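Local coordinates for protein citrate lyase, subunit 1 (Methanosaeta concilii, PDB 6HXI) that probably catalyses the ATP-driven cleavage of citrate in the presence of coenzyme A, yielding acetyl-CoA and oxaloacetate, at residues I251-I254 with D255-G259; D308-T311 with E312-Y315. One frame throughout, in Å; residues are numbered along the deposited sequence.

Contact 1: residues I251-I254 with D255-G259; sequences IKEI and DSKTG. With NA (sodium ion), chain N; COA (coenzyme A), chain G.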
loop_
_atom_site.group_PDB
_atom_site.type_symbol
_atom_site.label_atom_id
_atom_site.label_comp_id
_atom_site.label_asym_id
_atom_site.label_seq_id
_atom_site.Cartn_x
_atom_site.Cartn_y
_atom_site.Cartn_z
ATOM N N ILE C 251 38.678 -23.520 27.719
ATOM C CA ILE C 251 38.202 -22.425 28.568
ATOM C C ILE C 251 38.838 -21.100 28.110
ATOM O O ILE C 251 38.133 -20.085 27.992
ATOM C CB ILE C 251 38.384 -22.757 30.082
ATOM C CG1 ILE C 251 37.524 -23.989 30.515
ATOM C CG2 ILE C 251 38.120 -21.564 30.990
ATOM C CD1 ILE C 251 35.993 -23.967 30.160
ATOM N N LYS C 252 40.150 -21.143 27.789
ATOM C CA LYS C 252 40.944 -20.032 27.262
ATOM C C LYS C 252 40.365 -19.571 25.934
ATOM O O LYS C 252 40.352 -18.375 25.651
ATOM C CB LYS C 252 42.420 -20.441 27.092
ATOM C CG LYS C 252 43.207 -20.395 28.399
ATOM C CD LYS C 252 44.702 -20.575 28.170
ATOM C CE LYS C 252 45.515 -20.514 29.449
ATOM N NZ LYS C 252 45.726 -19.117 29.924
ATOM N N GLU C 253 39.835 -20.528 25.147
ATOM C CA GLU C 253 39.201 -20.288 23.851
ATOM C C GLU C 253 37.852 -19.530 24.025
ATOM O O GLU C 253 37.563 -18.622 23.244
ATOM C CB GLU C 253 39.055 -21.621 23.091
ATOM C CG GLU C 253 38.589 -21.510 21.649
ATOM C CD GLU C 253 37.095 -21.700 21.448
ATOM O OE1 GLU C 253 36.565 -22.751 21.881
ATOM O OE2 GLU C 253 36.457 -20.808 20.839
ATOM N N ILE C 254 37.060 -19.877 25.057
ATOM C CA ILE C 254 35.798 -19.188 25.372
ATOM C C ILE C 254 36.122 -17.764 25.850
ATOM O O ILE C 254 35.536 -16.804 25.355
ATOM C CB ILE C 254 34.946 -19.984 26.404
ATOM C CG1 ILE C 254 34.553 -21.369 25.854
ATOM C CG2 ILE C 254 33.703 -19.193 26.874
ATOM C CD1 ILE C 254 34.432 -22.401 26.919
ATOM N N ASP C 255 37.095 -17.636 26.757
ATOM C CA ASP C 255 37.574 -16.375 27.335
ATOM C C ASP C 255 38.034 -15.329 26.288
ATOM O O ASP C 255 37.987 -14.132 26.576
ATOM C CB ASP C 255 38.727 -16.677 28.330
ATOM C CG ASP C 255 39.249 -15.483 29.105
ATOM O OD1 ASP C 255 38.494 -14.929 29.924
ATOM O OD2 ASP C 255 40.415 -15.105 28.894
ATOM N N SER C 256 38.497 -15.780 25.102
ATOM C CA SER C 256 39.023 -14.918 24.028
ATOM C C SER C 256 37.947 -14.238 23.180
ATOM O O SER C 256 38.215 -13.200 22.566
ATOM C CB SER C 256 40.005 -15.691 23.145
ATOM O OG SER C 256 39.373 -16.745 22.444
ATOM N N LYS C 257 36.734 -14.807 23.153
ATOM C CA LYS C 257 35.626 -14.252 22.370
ATOM C C LYS C 257 34.637 -13.468 23.231
ATOM O O LYS C 257 33.473 -13.301 22.846
ATOM C CB LYS C 257 34.931 -15.355 21.531
ATOM C CG LYS C 257 35.862 -15.997 20.516
ATOM C CD LYS C 257 35.145 -17.015 19.658
ATOM C CE LYS C 257 36.075 -17.639 18.643
ATOM N NZ LYS C 257 37.063 -18.558 19.274
ATOM N N THR C 258 35.100 -12.961 24.395
ATOM C CA THR C 258 34.250 -12.192 25.315
ATOM C C THR C 258 35.034 -11.197 26.197
ATOM O O THR C 258 36.213 -11.415 26.513
ATOM C CB THR C 258 33.329 -13.125 26.175
ATOM O OG1 THR C 258 32.478 -12.322 27.014
ATOM C CG2 THR C 258 34.102 -14.139 27.036
ATOM N N GLY C 259 34.335 -10.139 26.597
ATOM C CA GLY C 259 34.806 -9.135 27.548
ATOM C C GLY C 259 34.773 -9.683 28.964
ATOM O O GLY C 259 35.532 -9.224 29.822
HETATM NA NA NA N . 37.883 -12.394 28.165
HETATM N N1A COA G . 29.611 -5.239 13.204
HETATM C C2A COA G . 30.885 -5.030 13.555
HETATM N N3A COA G . 31.403 -4.882 14.783
HETATM C C4A COA G . 30.441 -4.904 15.719
HETATM C C5A COA G . 29.087 -5.100 15.509
HETATM C C6A COA G . 28.673 -5.311 14.178
HETATM N N6A COA G . 27.421 -5.608 13.836
HETATM N N7A COA G . 28.382 -4.961 16.694
HETATM C C8A COA G . 29.309 -4.700 17.581
HETATM N N9A COA G . 30.578 -4.644 17.063
HETATM C C1B COA G . 31.820 -4.337 17.771
HETATM C C2B COA G . 31.842 -3.010 18.519
HETATM O O2B COA G . 32.138 -1.925 17.636
HETATM C C3B COA G . 32.974 -3.274 19.517
HETATM O O3B COA G . 34.276 -3.121 18.911
HETATM P P3B COA G . 35.591 -2.734 19.725
HETATM O O7A COA G . 35.711 -3.709 20.847
HETATM O O8A COA G . 36.707 -2.807 18.745
HETATM O O9A COA G . 35.396 -1.272 20.168
HETATM C C4B COA G . 32.877 -4.778 19.800
HETATM O O4B COA G . 32.055 -5.330 18.751
HETATM C C5B COA G . 32.318 -5.148 21.150
HETATM O O5B COA G . 31.162 -4.320 21.387
HETATM P P1A COA G . 30.880 -3.647 22.850
HETATM O O1A COA G . 29.491 -3.157 23.032
HETATM O O2A COA G . 31.936 -2.616 23.218
HETATM O O3A COA G . 31.136 -4.985 23.680
HETATM P P2A COA G . 30.942 -5.585 25.142
HETATM O O4A COA G . 29.615 -6.221 25.248
HETATM O O5A COA G . 32.043 -6.609 25.295
HETATM O O6A COA G . 31.105 -4.362 26.193
HETATM C CBP COA G . 32.357 -4.096 28.270
HETATM C CCP COA G . 32.380 -3.982 26.742
HETATM C CDP COA G . 33.725 -3.650 28.803
HETATM C CEP COA G . 31.258 -3.205 28.882
HETATM C CAP COA G . 32.086 -5.578 28.653
HETATM O OAP COA G . 32.895 -6.460 27.897
HETATM C C9P COA G . 32.197 -5.933 30.130
HETATM O O9P COA G . 31.258 -5.693 30.893
HETATM N N8P COA G . 33.339 -6.518 30.527
HETATM C C7P COA G . 33.628 -6.825 31.921
HETATM C C6P COA G . 34.791 -6.024 32.438
HETATM C C5P COA G . 35.167 -6.406 33.851
HETATM O O5P COA G . 34.977 -7.547 34.267
HETATM N N4P COA G . 35.685 -5.438 34.606
HETATM C C3P COA G . 35.999 -5.616 36.018
HETATM C C2P COA G . 34.783 -5.470 36.911
HETATM S S1P COA G . 35.422 -5.519 38.608
#
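D255 N closes a regular helical turn onto I251 O, 2.9 Å away and nearly straight at 168°. S256 N gives K252 O only a weak bond, and K257 N reaches back three residues to I254 O at 3.2 Å, coming from above that carbonyl's plane. At T258 the chain is extended, and T258 CG2 rests 3.5 Å from I254 O. D255 O and T258 O, 2.4 and 2.5 Å from the sodium ion, bind it together with A260 O, so the ion sits on backbone oxygens in the bend. S256 OG, set between its own N and C by a chi1 of 65°, donates to E253 O at 2.7 Å from above the carbonyl plane. K257 runs extended and then bends at its last torsion, which brings NZ 2.8 Å from E253 OE2 for a salt bridge on the anti lone pair of that oxygen. With an alanine here the salt bridge is gone, and the E253 carboxylate would probably lose its charged mate and be freer to swing. Just beyond, G259 CA lies 3.3 Å from OAP of coenzyme A. D255 OD1 accepts from L262 N, tying the helix end to strand 261-266, while I251 packs on Y317 and T320 of helix 311-325 and on L264 of the strand.

Contact 2: residues D308-T311 with E312-Y315; sequences DPNT and EETY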
loop_
_atom_site.group_PDB
_atom_site.type_symbol
_atom_site.label_atom_id
_atom_site.label_comp_id
_atom_site.label_asym_id
_atom_site.label_seq_id
_atom_site.Cartn_x
_atom_site.Cartn_y
_atom_site.Cartn_z
ATOM N N ASP C 308 30.161 -10.579 33.905
ATOM C CA ASP C 308 28.824 -10.950 33.415
ATOM C C ASP C 308 28.841 -11.901 32.192
ATOM O O ASP C 308 28.391 -11.495 31.112
ATOM C CB ASP C 308 27.944 -9.713 33.157
ATOM C CG ASP C 308 26.448 -9.998 32.976
ATOM O OD1 ASP C 308 25.950 -11.026 33.533
ATOM O OD2 ASP C 308 25.764 -9.180 32.311
ATOM N N PRO C 309 29.322 -13.175 32.336
ATOM C CA PRO C 309 29.271 -14.102 31.192
ATOM C C PRO C 309 27.845 -14.589 30.938
ATOM O O PRO C 309 27.076 -14.716 31.890
ATOM C CB PRO C 309 30.190 -15.255 31.619
ATOM C CG PRO C 309 30.251 -15.208 33.093
ATOM C CD PRO C 309 29.897 -13.822 33.547
ATOM N N ASN C 310 27.482 -14.862 29.658
ATOM C CA ASN C 310 26.146 -15.349 29.328
ATOM C C ASN C 310 25.942 -16.815 29.734
ATOM O O ASN C 310 26.897 -17.494 30.115
ATOM C CB ASN C 310 25.797 -15.113 27.844
ATOM C CG ASN C 310 26.694 -15.798 26.836
ATOM O OD1 ASN C 310 27.019 -16.989 26.938
ATOM N ND2 ASN C 310 27.055 -15.069 25.788
ATOM N N THR C 311 24.683 -17.293 29.645
ATOM C CA THR C 311 24.263 -18.660 29.966
ATOM C C THR C 311 25.094 -19.737 29.244
ATOM O O THR C 311 25.521 -20.695 29.872
ATOM C CB THR C 311 22.759 -18.801 29.691
ATOM O OG1 THR C 311 22.081 -17.867 30.512
ATOM C CG2 THR C 311 22.230 -20.208 29.971
ATOM N N GLU C 312 25.298 -19.572 27.937
ATOM C CA GLU C 312 26.057 -20.481 27.079
ATOM C C GLU C 312 27.499 -20.583 27.554
ATOM O O GLU C 312 28.008 -21.696 27.669
ATOM C CB GLU C 312 25.964 -20.009 25.617
ATOM C CG GLU C 312 26.719 -20.834 24.590
ATOM C CD GLU C 312 26.877 -20.096 23.273
ATOM O OE1 GLU C 312 28.013 -19.676 22.953
ATOM O OE2 GLU C 312 25.851 -19.871 22.595
ATOM N N GLU C 313 28.144 -19.438 27.864
ATOM C CA GLU C 313 29.530 -19.422 28.353
ATOM C C GLU C 313 29.668 -20.156 29.686
ATOM O O GLU C 313 30.564 -20.994 29.817
ATOM C CB GLU C 313 30.082 -17.997 28.450
ATOM C CG GLU C 313 30.285 -17.360 27.081
ATOM C CD GLU C 313 30.447 -15.852 27.030
ATOM O OE1 GLU C 313 30.189 -15.172 28.049
ATOM O OE2 GLU C 313 30.814 -15.347 25.947
ATOM N N THR C 314 28.746 -19.895 30.644
ATOM C CA THR C 314 28.765 -20.533 31.970
ATOM C C THR C 314 28.432 -22.005 31.861
ATOM O O THR C 314 28.943 -22.805 32.645
ATOM C CB THR C 314 27.871 -19.793 32.990
ATOM O OG1 THR C 314 26.503 -19.897 32.578
ATOM C CG2 THR C 314 28.257 -18.340 33.162
ATOM N N TYR C 315 27.577 -22.364 30.889
ATOM C CA TYR C 315 27.186 -23.752 30.651
ATOM C C TYR C 315 28.406 -24.581 30.235
ATOM O O TYR C 315 28.662 -25.617 30.843
ATOM C CB TYR C 315 26.069 -23.813 29.592
ATOM C CG TYR C 315 25.850 -25.190 29.026
ATOM C CD1 TYR C 315 25.094 -26.130 29.713
ATOM C CD2 TYR C 315 26.421 -25.566 27.809
ATOM C CE1 TYR C 315 24.902 -27.411 29.206
ATOM C CE2 TYR C 315 26.242 -26.848 27.294
ATOM C CZ TYR C 315 25.476 -27.764 27.997
ATOM O OH TYR C 315 25.296 -29.027 27.511
#
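E313 folds its side chain back over N310. Its CB lies 3.6 Å from N310 OD1, and CG comes closer still to the same oxygen, 3.3 Å off. A chi1 of -69° sets CG beside the backbone N of E313, and from there the extended chain carries the carboxylate across the N310 side chain at about a right angle. CD and OE2 rest by the amide nitrogen, with carboxylate and amide planes stacked and 26° apart. OE1, at the tip, accepts from N310 N at 3.2 Å; that N-H arrives from above the carboxylate plane. The return bond makes this a capping box: N310 is the N-cap of helix 311-325, and its OD1 takes E313 N at 2.8 Å, nearly along the C=O axis. Two backbone N-H groups near the helix start are thus met by side-chain oxygens, which fixes both the amide and the carboxylate. E313 OE1 also lies 3.4 Å from P309 CA, while P309 CG packs on T314 CG2 at 3.7 Å. T314 OG1 has T311 O and T351 O as possible acceptors for its one proton. E312 OE1 makes a salt bridge to K496 NZ and its OE2 a hydrogen bond to S494 OG, both of the neighbouring succinyl-CoA ligase alpha-type subunit.

How the contacts relate
Contact 1 comes first along the chain, at the end of helix 246-256; contact 2 follows after strand 301-306, at the start of helix 311-325. Their centres lie about 11 Å apart within the citrate-binding region, and they touch through E313: its OE2 is 3.4 Å from T258 CB, and its CG 3.9 Å from I254 CG2. The helix ends that meet here border the ligands. G259 belongs to the coenzyme A pocket with G307, just before contact 2, and the P309 side chain is about 6 Å from bound citrate. K496 of the neighbouring alpha-type subunit packs on I254 and E313, so both contacts also lie at the subunit interface.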